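PDB 3KNZ: putative sugar binding protein from Salmonella enterica subsp. enterica serovar Typhimurium, which probably binds a carbohydrate derivative through sugar isomerase (SIS) domains, and may be related in function to glutamine-fructose-6-phosphate transaminase. Local coordinates for residues Leu202-Thr207 and Leu314-Val319; Gln214-Ala219 and Ser299-Gly304; Tyr256-Phe261 and Asp287-Ile292; Asn267-Asn270 and Ala274-Met277; Phe318-Asp323 and Phe327-Pro332. One frame throughout, in Å; residues are numbered along the deposited sequence.

Contact 1. Residues Leu202-Thr207 and Leu314-Val319; sequences LPALVT and LNFPFV
F316 O takes the N-H of F318 at 2.8 Å, the closing bond of an inverse gamma turn centred on P317, and the two phenylalanines on either side of that turn are the ones that meet L205. No hydrogen bond passes between 202-207 and 314-319, so the contact itself is apolar. The L205 methyl CD1 sits over one face of the F316 ring, 3.8 Å from the ring centroid and 16° off the normal, a well-directed CH-pi contact. It gets there because CG of L205 is anti to the backbone N (chi1 177°), which swings the branch toward the loop. The rim of F316 presses closer to the helix itself, with its CZ 3.6 Å from L205 CA, and beside it CE1 comes within 3.8 Å of A204 O at an oblique approach. On the other face of F316 lies the CD of P317, so the turn probably helps fix how the ring is rotated. F316 also turns its edge to F318: the CD2 of F316 lies over the centre of the F318 ring, a T-shaped pair. F318 CE1 then reaches L205 CD1 at 3.9 Å. Around this cluster, L205 also packs on E328 of helix 326-339, F316 on A208 further along helix 185-215, and F318 on I303, while F316 bonds through its backbone to G304 of the neighbouring strand 300-304.

Contact 2. Residues Gln214-Ala219 and Ser299-Gly304; sequences QTNALA and SIYRIG
N216 and Y301 make the close-fitting half of this contact. Both are buried, and the Asn side chain runs past the ring in the opposite sense, its amide plane turned 74° from the ring plane. OD1 of N216 lies at the ring edge, in its plane, 3.7 Å from Y301 CE2. The same CE2 is 3.8 Å from N216 CB, so the amide stem and its oxygen share one corner of the ring. With CG of Y301 anti to its carbonyl carbon (chi1 -54°), the ring projects off strand 300-304 toward the break between helices 185-215 and 217-221, where N216 leaves the first helix and directly precedes the second. The solvent side is at A219, an exposed residue whose CB lies 4.1 Å from Y301 CZ; the still nearer approach of this methyl to the phenol oxygen is doubtful in the model. N216 ND2 is held by G311 O, with a weak second bond to W212 O, and L312 packs on both N216 and Y301. No hydrogen bond joins 214-219 to 299-304. The amide is thus oriented from its nitrogen end, leaving its oxygen beside the slightly positive C-H rim of the tyrosine, probably a mildly favourable electrostatic fit.

Contact 3. Residues Tyr256-Phe261 and Asp287-Ile292; sequences YEFEEF and DRLAQI
L289 reaches out from helix 284-296 toward two phenylalanine rings, F258 and F261, and meets each in a different way. Its methyl CD2 is the shared point, 3.5 Å from F258 CE1 and 3.7 Å from F261 CE2. Against F258 the leucine runs antiparallel, the two side chains sliding past one another; L289 CB lies in the ring plane at the edge, 4.0 Å from F258 CZ, while CD2 comes in obliquely. F261 stands at about a right angle to the leucine and offers CD2 its edge, near the ring plane. In L289 the CG is anti to the backbone N (chi1 -177°), which carries the branch outward from its helix to the pair of rings. Both rings come from the first turn of helix 258-263, so their position depends on how that helix starts. E257 is its N-cap: OE2 accepts from E259 N at 3.1 Å, nearly straight at 170°, and OE1 from E260 N at 3.0 Å, both donors lying above the carboxylate plane. A side-chain cap of this kind would suit the positive end of the helix dipole. Outside, E260 OE1 bonds to S58 OG of the second subunit, so the same short helix faces the dimer partner. On the sheet side, F261 packs on L275 of strand 273-278, and both phenylalanines touch T229 of strand 225-230. A short helix following edge strand 253-257 thus packs against helix 284-296, which links strands 273-278 and 300-304 of the parallel sheet, consistent with the alpha/beta sandwich of SIS domains.

Contact 4. Residues Asn267-Asn270 and Ala274-Met277; sequences NAFN and ALIM
F269 points its ring at the start of strand 273-278, and one corner of it does most of the touching. CE2 is 3.7 Å from L275 CB and 3.8 Å from the carbonyl carbon of A274. The approach to A274 is edge-on, near the ring plane, and L275 N also lies in that plane, 4.2 Å from F269 CZ; CB of L275 comes in obliquely. The two side chains stand at about a right angle. F269 is the first residue past helix 265-268 to leave helical geometry; its CG lies anti to the backbone N (chi1 -161°), directing the ring back at the strand that follows. One step out, L293 of helix 284-296 and F261 of helix 258-263 touch both F269 and L275, while R227 also packs on F269. The short link between the segments has its own bonds: N270 N to S273 OG, and N270 OD1 to Q272 N. A bound imidazole, probably from the crystallisation liquor, is about 5 Å from the F269 side chain. The chain here ends the helical connection that leaves strand 253-257 and comes back into strand 273-278, on the far side of strand 225-230: a parallel crossover of the beta-alpha-beta kind, as expected of an SIS fold.

Contact 5. Residues Phe318-Asp323 and Phe327-Pro332; sequences FVNDED and FEYIIP
In the second SIS-type half of the chain, E328 of helix 326-339 receives the N-H groups of V319 and N320, in the loop leading into that helix. Its CB lies at the edge of the F318 ring, in its plane, 3.8 Å from F318 CD1. From there the chain runs extended beyond CG, sliding past F318 in the opposite direction until the carboxylate stands nearly perpendicular to that ring. OE1 accepts from V319 N at 2.9 Å and 169°. OE2 accepts from N320 N at 3.1 Å and 154°, each oxygen using its syn lone pair, so the two bonds fix the plane of the group. OE2 has a further partner in a water that donates to it at 3.0 Å and in turn accepts from D321 N at 3.1 Å. With three donors around it, the buried carboxylate probably stays ionised. Next door on the helix, Y329 lays its ring over F318 in a face-to-face stack, centroids 4.1 Å apart and planes at 14°. The phenol OH donates to N320 OD1, which lies at the edge of the tyrosine ring and in its plane, though the modelled bond is very short and its exact length doubtful. P280 O receives N320 ND2. Further along, R194 forms salt bridges with D321 and D323, and an Asx turn holds the loop: D323 N bonds at 2.8 Å to the anti lone pair of D321 OD1.

In the fold
All five contacts belong to the half of the chain built on the parallel sheet that runs from strand 253-257 to strand 314-315. Contacts 1 and 5 share F318 and V319, their centres about 9 Å apart. Contact 1 joins contact 2 through a probable backbone hydrogen bond between adjacent strands, L314 N to R302 O at 2.9 Å. Contact 2 meets contact 4 in the same way, Y301 O probably accepting from M277 N at 2.8 Å, and is tied to contact 3 by the salt bridge between R302 and D287. Contacts 3 and 4, centres about 9 Å apart, meet where F261 touches F269. The imidazole lies near contact 4; the centres of contacts 4 and 5 are about 22 Å apart, contact 5 sitting deeper in the chain.

Contact 1. Residues Leu202-Thr207 and Leu314-Val319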
# COMPACT_ATOMS: atom_id res chain seq x y z
N LEU A 202 18.65 -23.49 -2.38
CA LEU A 202 18.49 -22.68 -1.16
C LEU A 202 19.48 -23.04 -0.03
O LEU A 202 20.00 -22.16 0.64
CB LEU A 202 17.04 -22.73 -0.66
CG LEU A 202 16.01 -22.17 -1.63
CD1 LEU A 202 14.61 -22.21 -1.05
CD2 LEU A 202 16.36 -20.74 -2.05
N PRO A 203 19.74 -24.34 0.17
CA PRO A 203 20.66 -24.67 1.25
C PRO A 203 22.01 -23.98 1.13
O PRO A 203 22.58 -23.54 2.14
CB PRO A 203 20.81 -26.18 1.12
CG PRO A 203 19.51 -26.62 0.53
CD PRO A 203 19.16 -25.54 -0.44
N ALA A 204 22.52 -23.88 -0.09
CA ALA A 204 23.80 -23.22 -0.32
C ALA A 204 23.67 -21.73 -0.02
O ALA A 204 24.58 -21.13 0.53
CB ALA A 204 24.28 -23.45 -1.75
N LEU A 205 22.52 -21.16 -0.37
CA LEU A 205 22.26 -19.73 -0.12
C LEU A 205 22.14 -19.44 1.39
O LEU A 205 22.55 -18.37 1.84
CB LEU A 205 20.99 -19.28 -0.85
CG LEU A 205 20.53 -17.83 -0.65
CD1 LEU A 205 21.63 -16.83 -0.98
CD2 LEU A 205 19.30 -17.58 -1.51
N VAL A 206 21.58 -20.38 2.14
CA VAL A 206 21.46 -20.22 3.59
C VAL A 206 22.86 -20.16 4.23
O VAL A 206 23.12 -19.34 5.11
CB VAL A 206 20.64 -21.37 4.23
CG1 VAL A 206 20.71 -21.31 5.75
CG2 VAL A 206 19.19 -21.33 3.75
N THR A 207 23.76 -21.03 3.77
CA THR A 207 25.13 -21.07 4.28
C THR A 207 25.89 -19.80 3.92
O THR A 207 26.67 -19.28 4.71
CB THR A 207 25.91 -22.30 3.75
OG1 THR A 207 25.23 -23.49 4.13
CG2 THR A 207 27.34 -22.33 4.29
N LEU A 314 26.86 -9.21 -0.81
CA LEU A 314 26.63 -10.65 -0.87
C LEU A 314 26.63 -11.06 -2.32
O LEU A 314 25.57 -11.13 -2.95
CB LEU A 314 25.31 -11.06 -0.20
CG LEU A 314 24.89 -12.53 -0.41
CD1 LEU A 314 26.07 -13.50 -0.22
CD2 LEU A 314 23.70 -12.92 0.48
N ASN A 315 27.82 -11.29 -2.86
CA ASN A 315 27.93 -11.77 -4.22
C ASN A 315 27.72 -13.28 -4.17
O ASN A 315 28.48 -14.00 -3.53
CB ASN A 315 29.28 -11.41 -4.83
CG ASN A 315 29.43 -11.92 -6.24
OD1 ASN A 315 29.44 -13.13 -6.47
ND2 ASN A 315 29.58 -11.01 -7.19
N PHE A 316 26.66 -13.75 -4.81
CA PHE A 316 26.30 -15.16 -4.75
C PHE A 316 25.65 -15.60 -6.06
O PHE A 316 24.87 -14.86 -6.65
CB PHE A 316 25.35 -15.39 -3.57
CG PHE A 316 24.81 -16.78 -3.49
CD1 PHE A 316 25.47 -17.76 -2.77
CD2 PHE A 316 23.61 -17.12 -4.12
CE1 PHE A 316 24.97 -19.06 -2.69
CE2 PHE A 316 23.10 -18.40 -4.04
CZ PHE A 316 23.78 -19.37 -3.32
N PRO A 317 25.96 -16.82 -6.52
CA PRO A 317 25.40 -17.32 -7.78
C PRO A 317 23.92 -17.72 -7.69
O PRO A 317 23.60 -18.89 -7.74
CB PRO A 317 26.27 -18.54 -8.08
CG PRO A 317 26.73 -19.02 -6.74
CD PRO A 317 26.89 -17.78 -5.91
N PHE A 318 23.03 -16.75 -7.57
CA PHE A 318 21.60 -17.05 -7.50
C PHE A 318 21.14 -17.75 -8.76
O PHE A 318 21.69 -17.52 -9.83
CB PHE A 318 20.78 -15.76 -7.39
CG PHE A 318 21.01 -15.00 -6.12
CD1 PHE A 318 20.20 -15.23 -5.02
CD2 PHE A 318 22.02 -14.06 -6.03
CE1 PHE A 318 20.40 -14.53 -3.84
CE2 PHE A 318 22.22 -13.36 -4.86
CZ PHE A 318 21.41 -13.60 -3.76
N VAL A 319 20.13 -18.60 -8.62
CA VAL A 319 19.50 -19.23 -9.77
C VAL A 319 18.88 -18.12 -10.62
O VAL A 319 18.90 -18.19 -11.85
CB VAL A 319 18.44 -20.28 -9.34
CG1 VAL A 319 17.60 -20.74 -10.51
CG2 VAL A 319 19.12 -21.46 -8.66

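Contact 2. Residues Gln214-Ala219 and Ser299-Gly304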
# COMPACT_ATOMS: atom_id res chain seq x y z
N GLN A 214 27.22 -12.71 9.30
CA GLN A 214 28.21 -12.65 10.38
C GLN A 214 29.35 -11.69 10.04
O GLN A 214 29.85 -11.00 10.92
CB GLN A 214 28.72 -14.05 10.73
CG GLN A 214 27.65 -14.92 11.40
CD GLN A 214 28.07 -16.36 11.62
OE1 GLN A 214 29.18 -16.76 11.28
NE2 GLN A 214 27.17 -17.16 12.19
N THR A 215 29.75 -11.62 8.77
CA THR A 215 30.82 -10.70 8.35
C THR A 215 30.39 -9.24 8.46
O THR A 215 31.20 -8.37 8.77
CB THR A 215 31.27 -10.94 6.88
OG1 THR A 215 31.69 -12.31 6.71
CG2 THR A 215 32.44 -10.01 6.52
N ASN A 216 29.11 -8.97 8.21
CA ASN A 216 28.58 -7.60 8.28
C ASN A 216 27.65 -7.38 9.47
O ASN A 216 26.76 -6.52 9.44
CB ASN A 216 27.88 -7.29 6.96
CG ASN A 216 28.84 -7.31 5.80
OD1 ASN A 216 29.77 -6.52 5.75
ND2 ASN A 216 28.62 -8.23 4.87
N ALA A 217 27.88 -8.16 10.52
CA ALA A 217 27.09 -8.09 11.75
C ALA A 217 27.16 -6.72 12.41
O ALA A 217 26.19 -5.96 12.39
CB ALA A 217 27.57 -9.17 12.73
N LEU A 218 28.33 -6.43 12.98
CA LEU A 218 28.58 -5.18 13.73
C LEU A 218 28.15 -3.90 13.00
O LEU A 218 27.49 -3.04 13.59
CB LEU A 218 30.07 -5.10 14.12
CG LEU A 218 30.53 -6.17 15.12
CD1 LEU A 218 32.05 -6.22 15.24
CD2 LEU A 218 29.88 -5.95 16.49
N ALA A 219 28.52 -3.77 11.73
CA ALA A 219 28.18 -2.57 10.96
C ALA A 219 26.67 -2.29 10.98
O ALA A 219 26.25 -1.16 11.24
CB ALA A 219 28.68 -2.71 9.52
N SER A 299 27.92 2.48 4.69
CA SER A 299 26.89 1.48 5.01
C SER A 299 25.98 1.13 3.85
O SER A 299 24.76 1.26 3.94
CB SER A 299 26.05 1.95 6.20
OG SER A 299 26.85 2.10 7.36
N ILE A 300 26.58 0.65 2.76
CA ILE A 300 25.82 0.22 1.59
C ILE A 300 26.12 -1.26 1.36
O ILE A 300 27.28 -1.64 1.26
CB ILE A 300 26.16 1.08 0.37
CG1 ILE A 300 25.62 2.49 0.61
CG2 ILE A 300 25.56 0.49 -0.89
CD1 ILE A 300 26.04 3.50 -0.42
N TYR A 301 25.07 -2.07 1.30
CA TYR A 301 25.18 -3.53 1.14
C TYR A 301 24.33 -4.00 -0.03
O TYR A 301 23.11 -3.90 0.00
CB TYR A 301 24.71 -4.22 2.42
CG TYR A 301 25.39 -3.74 3.68
CD1 TYR A 301 24.94 -2.59 4.33
CD2 TYR A 301 26.48 -4.41 4.20
CE1 TYR A 301 25.56 -2.14 5.47
CE2 TYR A 301 27.11 -3.97 5.34
CZ TYR A 301 26.65 -2.83 5.97
OH TYR A 301 27.27 -2.40 7.12
N ARG A 302 24.98 -4.53 -1.06
CA ARG A 302 24.30 -4.98 -2.26
C ARG A 302 24.28 -6.50 -2.36
O ARG A 302 25.26 -7.17 -2.08
CB ARG A 302 24.96 -4.34 -3.50
CG ARG A 302 24.76 -2.82 -3.55
CD ARG A 302 25.70 -2.11 -4.53
NE ARG A 302 25.47 -2.45 -5.93
CZ ARG A 302 24.58 -1.85 -6.73
NH1 ARG A 302 23.81 -0.89 -6.26
NH2 ARG A 302 24.45 -2.22 -7.99
N ILE A 303 23.13 -7.04 -2.76
CA ILE A 303 22.93 -8.48 -2.87
C ILE A 303 22.58 -8.85 -4.29
O ILE A 303 21.56 -8.43 -4.82
CB ILE A 303 21.77 -8.94 -1.97
CG1 ILE A 303 22.06 -8.62 -0.50
CG2 ILE A 303 21.53 -10.43 -2.16
CD1 ILE A 303 20.84 -8.73 0.41
N GLY A 304 23.42 -9.66 -4.92
CA GLY A 304 23.17 -10.10 -6.29
C GLY A 304 24.28 -10.98 -6.82
O GLY A 304 25.28 -11.18 -6.15

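Contact 3. Residues Tyr256-Phe261 and Asp287-Ile292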
# COMPACT_ATOMS: atom_id res chain seq x y z
N TYR A 256 11.56 -0.28 0.14
CA TYR A 256 10.99 0.53 -0.92
C TYR A 256 11.23 -0.07 -2.30
O TYR A 256 12.19 -0.82 -2.49
CB TYR A 256 11.63 1.91 -0.91
CG TYR A 256 11.57 2.63 0.41
CD1 TYR A 256 12.43 2.29 1.45
CD2 TYR A 256 10.68 3.67 0.62
CE1 TYR A 256 12.39 2.95 2.65
CE2 TYR A 256 10.63 4.34 1.82
CZ TYR A 256 11.48 3.97 2.84
OH TYR A 256 11.45 4.63 4.04
N GLU A 257 10.36 0.26 -3.25
CA GLU A 257 10.63 -0.10 -4.63
C GLU A 257 11.69 0.93 -5.04
O GLU A 257 11.65 2.08 -4.59
CB GLU A 257 9.37 -0.03 -5.48
CG GLU A 257 9.60 -0.37 -6.96
CD GLU A 257 10.12 0.81 -7.78
OE1 GLU A 257 9.68 1.95 -7.55
OE2 GLU A 257 10.95 0.58 -8.69
N PHE A 258 12.63 0.53 -5.89
CA PHE A 258 13.76 1.40 -6.24
C PHE A 258 13.43 2.84 -6.64
O PHE A 258 13.98 3.78 -6.05
CB PHE A 258 14.64 0.76 -7.33
CG PHE A 258 15.83 1.60 -7.71
CD1 PHE A 258 16.89 1.74 -6.84
CD2 PHE A 258 15.89 2.24 -8.93
CE1 PHE A 258 17.98 2.51 -7.18
CE2 PHE A 258 16.98 3.01 -9.27
CZ PHE A 258 18.03 3.14 -8.39
N GLU A 259 12.57 3.02 -7.64
CA GLU A 259 12.25 4.37 -8.13
C GLU A 259 11.46 5.19 -7.13
O GLU A 259 11.63 6.41 -7.04
CB GLU A 259 11.52 4.30 -9.46
CG GLU A 259 12.33 3.63 -10.58
CD GLU A 259 13.57 4.41 -10.97
OE1 GLU A 259 13.68 5.61 -10.61
OE2 GLU A 259 14.45 3.82 -11.65
N GLU A 260 10.58 4.55 -6.37
CA GLU A 260 9.85 5.25 -5.34
C GLU A 260 10.87 5.79 -4.35
O GLU A 260 10.76 6.92 -3.86
CB GLU A 260 8.86 4.32 -4.63
CG GLU A 260 7.75 3.85 -5.52
CD GLU A 260 6.95 5.01 -6.06
OE1 GLU A 260 6.45 5.81 -5.25
OE2 GLU A 260 6.82 5.11 -7.30
N PHE A 261 11.89 4.97 -4.07
CA PHE A 261 12.97 5.32 -3.17
C PHE A 261 13.74 6.54 -3.67
O PHE A 261 13.95 7.49 -2.93
CB PHE A 261 13.90 4.13 -2.98
CG PHE A 261 15.02 4.39 -2.03
CD1 PHE A 261 14.80 4.38 -0.67
CD2 PHE A 261 16.29 4.64 -2.50
CE1 PHE A 261 15.82 4.63 0.21
CE2 PHE A 261 17.32 4.88 -1.62
CZ PHE A 261 17.08 4.87 -0.26
N ASP A 287 23.37 1.11 -9.88
CA ASP A 287 24.80 1.34 -9.68
C ASP A 287 25.07 2.80 -9.40
O ASP A 287 25.87 3.13 -8.54
CB ASP A 287 25.60 0.92 -10.92
CG ASP A 287 25.76 -0.58 -11.03
OD1 ASP A 287 25.47 -1.30 -10.05
OD2 ASP A 287 26.19 -1.03 -12.11
N ARG A 288 24.40 3.67 -10.15
CA ARG A 288 24.56 5.09 -9.97
C ARG A 288 24.16 5.48 -8.55
O ARG A 288 24.87 6.21 -7.87
CB ARG A 288 23.69 5.83 -10.98
CG ARG A 288 23.91 7.33 -11.04
CD ARG A 288 25.07 7.69 -11.96
NE ARG A 288 25.31 9.13 -11.99
CZ ARG A 288 26.34 9.75 -11.41
NH1 ARG A 288 27.28 9.06 -10.77
NH2 ARG A 288 26.44 11.07 -11.49
N LEU A 289 23.02 4.98 -8.09
CA LEU A 289 22.57 5.32 -6.74
C LEU A 289 23.58 4.85 -5.70
O LEU A 289 23.87 5.58 -4.76
CB LEU A 289 21.20 4.71 -6.42
CG LEU A 289 20.67 5.12 -5.02
CD1 LEU A 289 20.47 6.64 -4.93
CD2 LEU A 289 19.39 4.43 -4.67
N ALA A 290 24.09 3.63 -5.88
CA ALA A 290 25.05 3.06 -4.94
C ALA A 290 26.33 3.87 -4.94
O ALA A 290 26.91 4.11 -3.89
CB ALA A 290 25.33 1.59 -5.27
N GLN A 291 26.78 4.31 -6.11
CA GLN A 291 27.98 5.13 -6.18
C GLN A 291 27.73 6.45 -5.46
O GLN A 291 28.51 6.85 -4.61
CB GLN A 291 28.41 5.38 -7.63
CG GLN A 291 28.95 4.15 -8.36
N ILE A 292 26.62 7.12 -5.80
CA ILE A 292 26.28 8.40 -5.18
C ILE A 292 26.16 8.30 -3.66
O ILE A 292 26.76 9.10 -2.94
CB ILE A 292 24.97 8.99 -5.76
CG1 ILE A 292 25.16 9.42 -7.22
CG2 ILE A 292 24.52 10.20 -4.95
CD1 ILE A 292 23.88 9.92 -7.86

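Contact 4. Residues Asn267-Asn270 and Ala274-Met277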
# COMPACT_ATOMS: atom_id res chain seq x y z
N ASN A 267 13.30 11.79 2.36
CA ASN A 267 12.41 11.40 3.44
C ASN A 267 12.64 9.95 3.84
O ASN A 267 12.22 9.52 4.91
CB ASN A 267 10.95 11.62 3.04
CG ASN A 267 10.57 13.10 3.02
OD1 ASN A 267 11.19 13.92 3.70
ND2 ASN A 267 9.55 13.43 2.25
N ALA A 268 13.35 9.20 3.01
CA ALA A 268 13.58 7.79 3.27
C ALA A 268 15.02 7.44 3.64
O ALA A 268 15.31 6.27 3.91
CB ALA A 268 13.16 6.98 2.05
N PHE A 269 15.93 8.41 3.68
CA PHE A 269 17.33 8.08 3.92
C PHE A 269 18.18 9.28 4.28
O PHE A 269 17.94 10.38 3.79
CB PHE A 269 17.91 7.48 2.64
CG PHE A 269 19.16 6.69 2.84
CD1 PHE A 269 20.40 7.29 2.78
CD2 PHE A 269 19.11 5.33 3.07
CE1 PHE A 269 21.56 6.55 2.96
CE2 PHE A 269 20.26 4.59 3.25
CZ PHE A 269 21.48 5.20 3.20
N ASN A 270 19.18 9.07 5.13
CA ASN A 270 20.15 10.11 5.47
C ASN A 270 21.50 9.48 5.81
O ASN A 270 21.65 8.27 5.75
CB ASN A 270 19.63 11.08 6.55
CG ASN A 270 19.42 10.43 7.90
OD1 ASN A 270 20.17 9.55 8.32
ND2 ASN A 270 18.41 10.91 8.62
N ALA A 274 21.44 2.93 6.76
CA ALA A 274 22.13 1.83 6.10
C ALA A 274 21.21 1.36 4.98
O ALA A 274 20.00 1.28 5.15
CB ALA A 274 22.41 0.68 7.05
N LEU A 275 21.79 1.10 3.82
CA LEU A 275 21.02 0.65 2.69
C LEU A 275 21.39 -0.79 2.35
O LEU A 275 22.57 -1.15 2.31
CB LEU A 275 21.29 1.53 1.46
CG LEU A 275 20.46 1.23 0.21
CD1 LEU A 275 18.98 1.45 0.49
CD2 LEU A 275 20.91 2.09 -0.96
N ILE A 276 20.37 -1.62 2.16
CA ILE A 276 20.55 -2.97 1.68
C ILE A 276 19.80 -2.92 0.37
O ILE A 276 18.63 -2.55 0.33
CB ILE A 276 19.99 -4.04 2.61
CG1 ILE A 276 20.76 -4.03 3.95
CG2 ILE A 276 20.12 -5.41 1.95
CD1 ILE A 276 20.26 -5.03 4.98
N MSE A 277 20.49 -3.27 -0.70
CA MSE A 277 19.91 -3.17 -2.03
C MSE A 277 19.98 -4.53 -2.68
O MSE A 277 20.97 -5.25 -2.54
CB MSE A 277 20.73 -2.16 -2.83
CG MSE A 277 20.03 -1.55 -4.02
SE MSE A 277 21.23 -0.34 -4.97
CE MSE A 277 22.15 0.46 -3.45

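Contact 5. Residues Phe318-Asp323 and Phe327-Pro332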
# COMPACT_ATOMS: atom_id res chain seq x y z
N PHE A 318 23.03 -16.75 -7.57
CA PHE A 318 21.60 -17.05 -7.50
C PHE A 318 21.14 -17.75 -8.76
O PHE A 318 21.69 -17.52 -9.83
CB PHE A 318 20.78 -15.76 -7.39
CG PHE A 318 21.01 -15.00 -6.12
CD1 PHE A 318 20.20 -15.23 -5.02
CD2 PHE A 318 22.02 -14.06 -6.03
CE1 PHE A 318 20.40 -14.53 -3.84
CE2 PHE A 318 22.22 -13.36 -4.86
CZ PHE A 318 21.41 -13.60 -3.76
N VAL A 319 20.13 -18.60 -8.62
CA VAL A 319 19.50 -19.23 -9.77
C VAL A 319 18.88 -18.12 -10.62
O VAL A 319 18.90 -18.19 -11.85
CB VAL A 319 18.44 -20.28 -9.34
CG1 VAL A 319 17.60 -20.74 -10.51
CG2 VAL A 319 19.12 -21.46 -8.66
N ASN A 320 18.37 -17.08 -9.97
CA ASN A 320 17.77 -15.92 -10.65
C ASN A 320 16.63 -16.20 -11.62
O ASN A 320 16.48 -15.51 -12.63
CB ASN A 320 18.83 -15.06 -11.36
CG ASN A 320 19.23 -13.83 -10.56
OD1 ASN A 320 18.74 -13.60 -9.46
ND2 ASN A 320 20.09 -13.03 -11.13
N ASP A 321 15.81 -17.19 -11.30
CA ASP A 321 14.65 -17.50 -12.11
C ASP A 321 13.76 -16.26 -12.07
O ASP A 321 13.52 -15.71 -10.99
CB ASP A 321 13.94 -18.71 -11.52
CG ASP A 321 12.82 -19.21 -12.39
OD1 ASP A 321 11.83 -18.47 -12.59
OD2 ASP A 321 12.90 -20.37 -12.83
N GLU A 322 13.28 -15.79 -13.23
CA GLU A 322 12.44 -14.58 -13.24
C GLU A 322 11.16 -14.73 -12.43
O GLU A 322 10.58 -13.73 -12.00
CB GLU A 322 12.11 -14.08 -14.65
CG GLU A 322 11.23 -14.98 -15.49
CD GLU A 322 11.98 -16.13 -16.10
OE1 GLU A 322 13.20 -16.23 -15.87
OE2 GLU A 322 11.35 -16.93 -16.82
N ASP A 323 10.70 -15.95 -12.20
CA ASP A 323 9.48 -16.15 -11.44
C ASP A 323 9.77 -16.62 -10.02
O ASP A 323 9.13 -16.18 -9.07
CB ASP A 323 8.57 -17.17 -12.14
CG ASP A 323 8.05 -16.68 -13.48
OD1 ASP A 323 7.57 -15.53 -13.56
OD2 ASP A 323 8.09 -17.46 -14.46
N PHE A 327 11.97 -16.77 -3.90
CA PHE A 327 12.28 -17.68 -2.80
C PHE A 327 13.74 -17.56 -2.34
O PHE A 327 14.09 -18.00 -1.24
CB PHE A 327 11.99 -19.13 -3.22
CG PHE A 327 10.55 -19.41 -3.61
CD1 PHE A 327 9.57 -19.53 -2.65
CD2 PHE A 327 10.20 -19.60 -4.94
CE1 PHE A 327 8.25 -19.80 -3.00
CE2 PHE A 327 8.89 -19.87 -5.29
CZ PHE A 327 7.92 -19.96 -4.32
N GLU A 328 14.59 -16.97 -3.18
CA GLU A 328 16.02 -16.81 -2.88
C GLU A 328 16.37 -15.50 -2.20
O GLU A 328 17.04 -15.49 -1.17
CB GLU A 328 16.86 -16.89 -4.16
CG GLU A 328 16.97 -18.25 -4.82
CD GLU A 328 17.90 -18.23 -6.03
OE1 GLU A 328 18.96 -18.88 -5.98
OE2 GLU A 328 17.58 -17.53 -7.01
N TYR A 329 15.94 -14.39 -2.79
CA TYR A 329 16.31 -13.06 -2.27
C TYR A 329 15.78 -12.68 -0.88
O TYR A 329 16.29 -11.75 -0.27
CB TYR A 329 15.98 -11.98 -3.31
CG TYR A 329 16.93 -12.01 -4.49
CD1 TYR A 329 18.15 -11.36 -4.43
CD2 TYR A 329 16.61 -12.70 -5.66
CE1 TYR A 329 19.04 -11.39 -5.50
CE2 TYR A 329 17.49 -12.73 -6.74
CZ TYR A 329 18.70 -12.07 -6.65
OH TYR A 329 19.60 -12.09 -7.69
N ILE A 330 14.78 -13.39 -0.36
CA ILE A 330 14.27 -13.09 0.99
C ILE A 330 15.14 -13.74 2.08
O ILE A 330 15.14 -13.31 3.24
CB ILE A 330 12.81 -13.58 1.18
CG1 ILE A 330 12.26 -13.18 2.56
CG2 ILE A 330 12.73 -15.08 1.01
CD1 ILE A 330 12.36 -11.68 2.89
N ILE A 331 15.90 -14.77 1.68
CA ILE A 331 16.74 -15.54 2.60
C ILE A 331 17.83 -14.73 3.31
O ILE A 331 17.97 -14.83 4.53
CB ILE A 331 17.34 -16.80 1.88
CG1 ILE A 331 16.21 -17.82 1.66
CG2 ILE A 331 18.46 -17.41 2.71
CD1 ILE A 331 16.58 -19.01 0.83
N PRO A 332 18.59 -13.91 2.56
CA PRO A 332 19.61 -13.07 3.20
C PRO A 332 18.98 -12.14 4.24
O PRO A 332 19.53 -11.97 5.33
CB PRO A 332 20.18 -12.26 2.04
CG PRO A 332 19.90 -13.07 0.83
CD PRO A 332 18.61 -13.78 1.10
O HOH W 1 15.41 -18.86 -8.68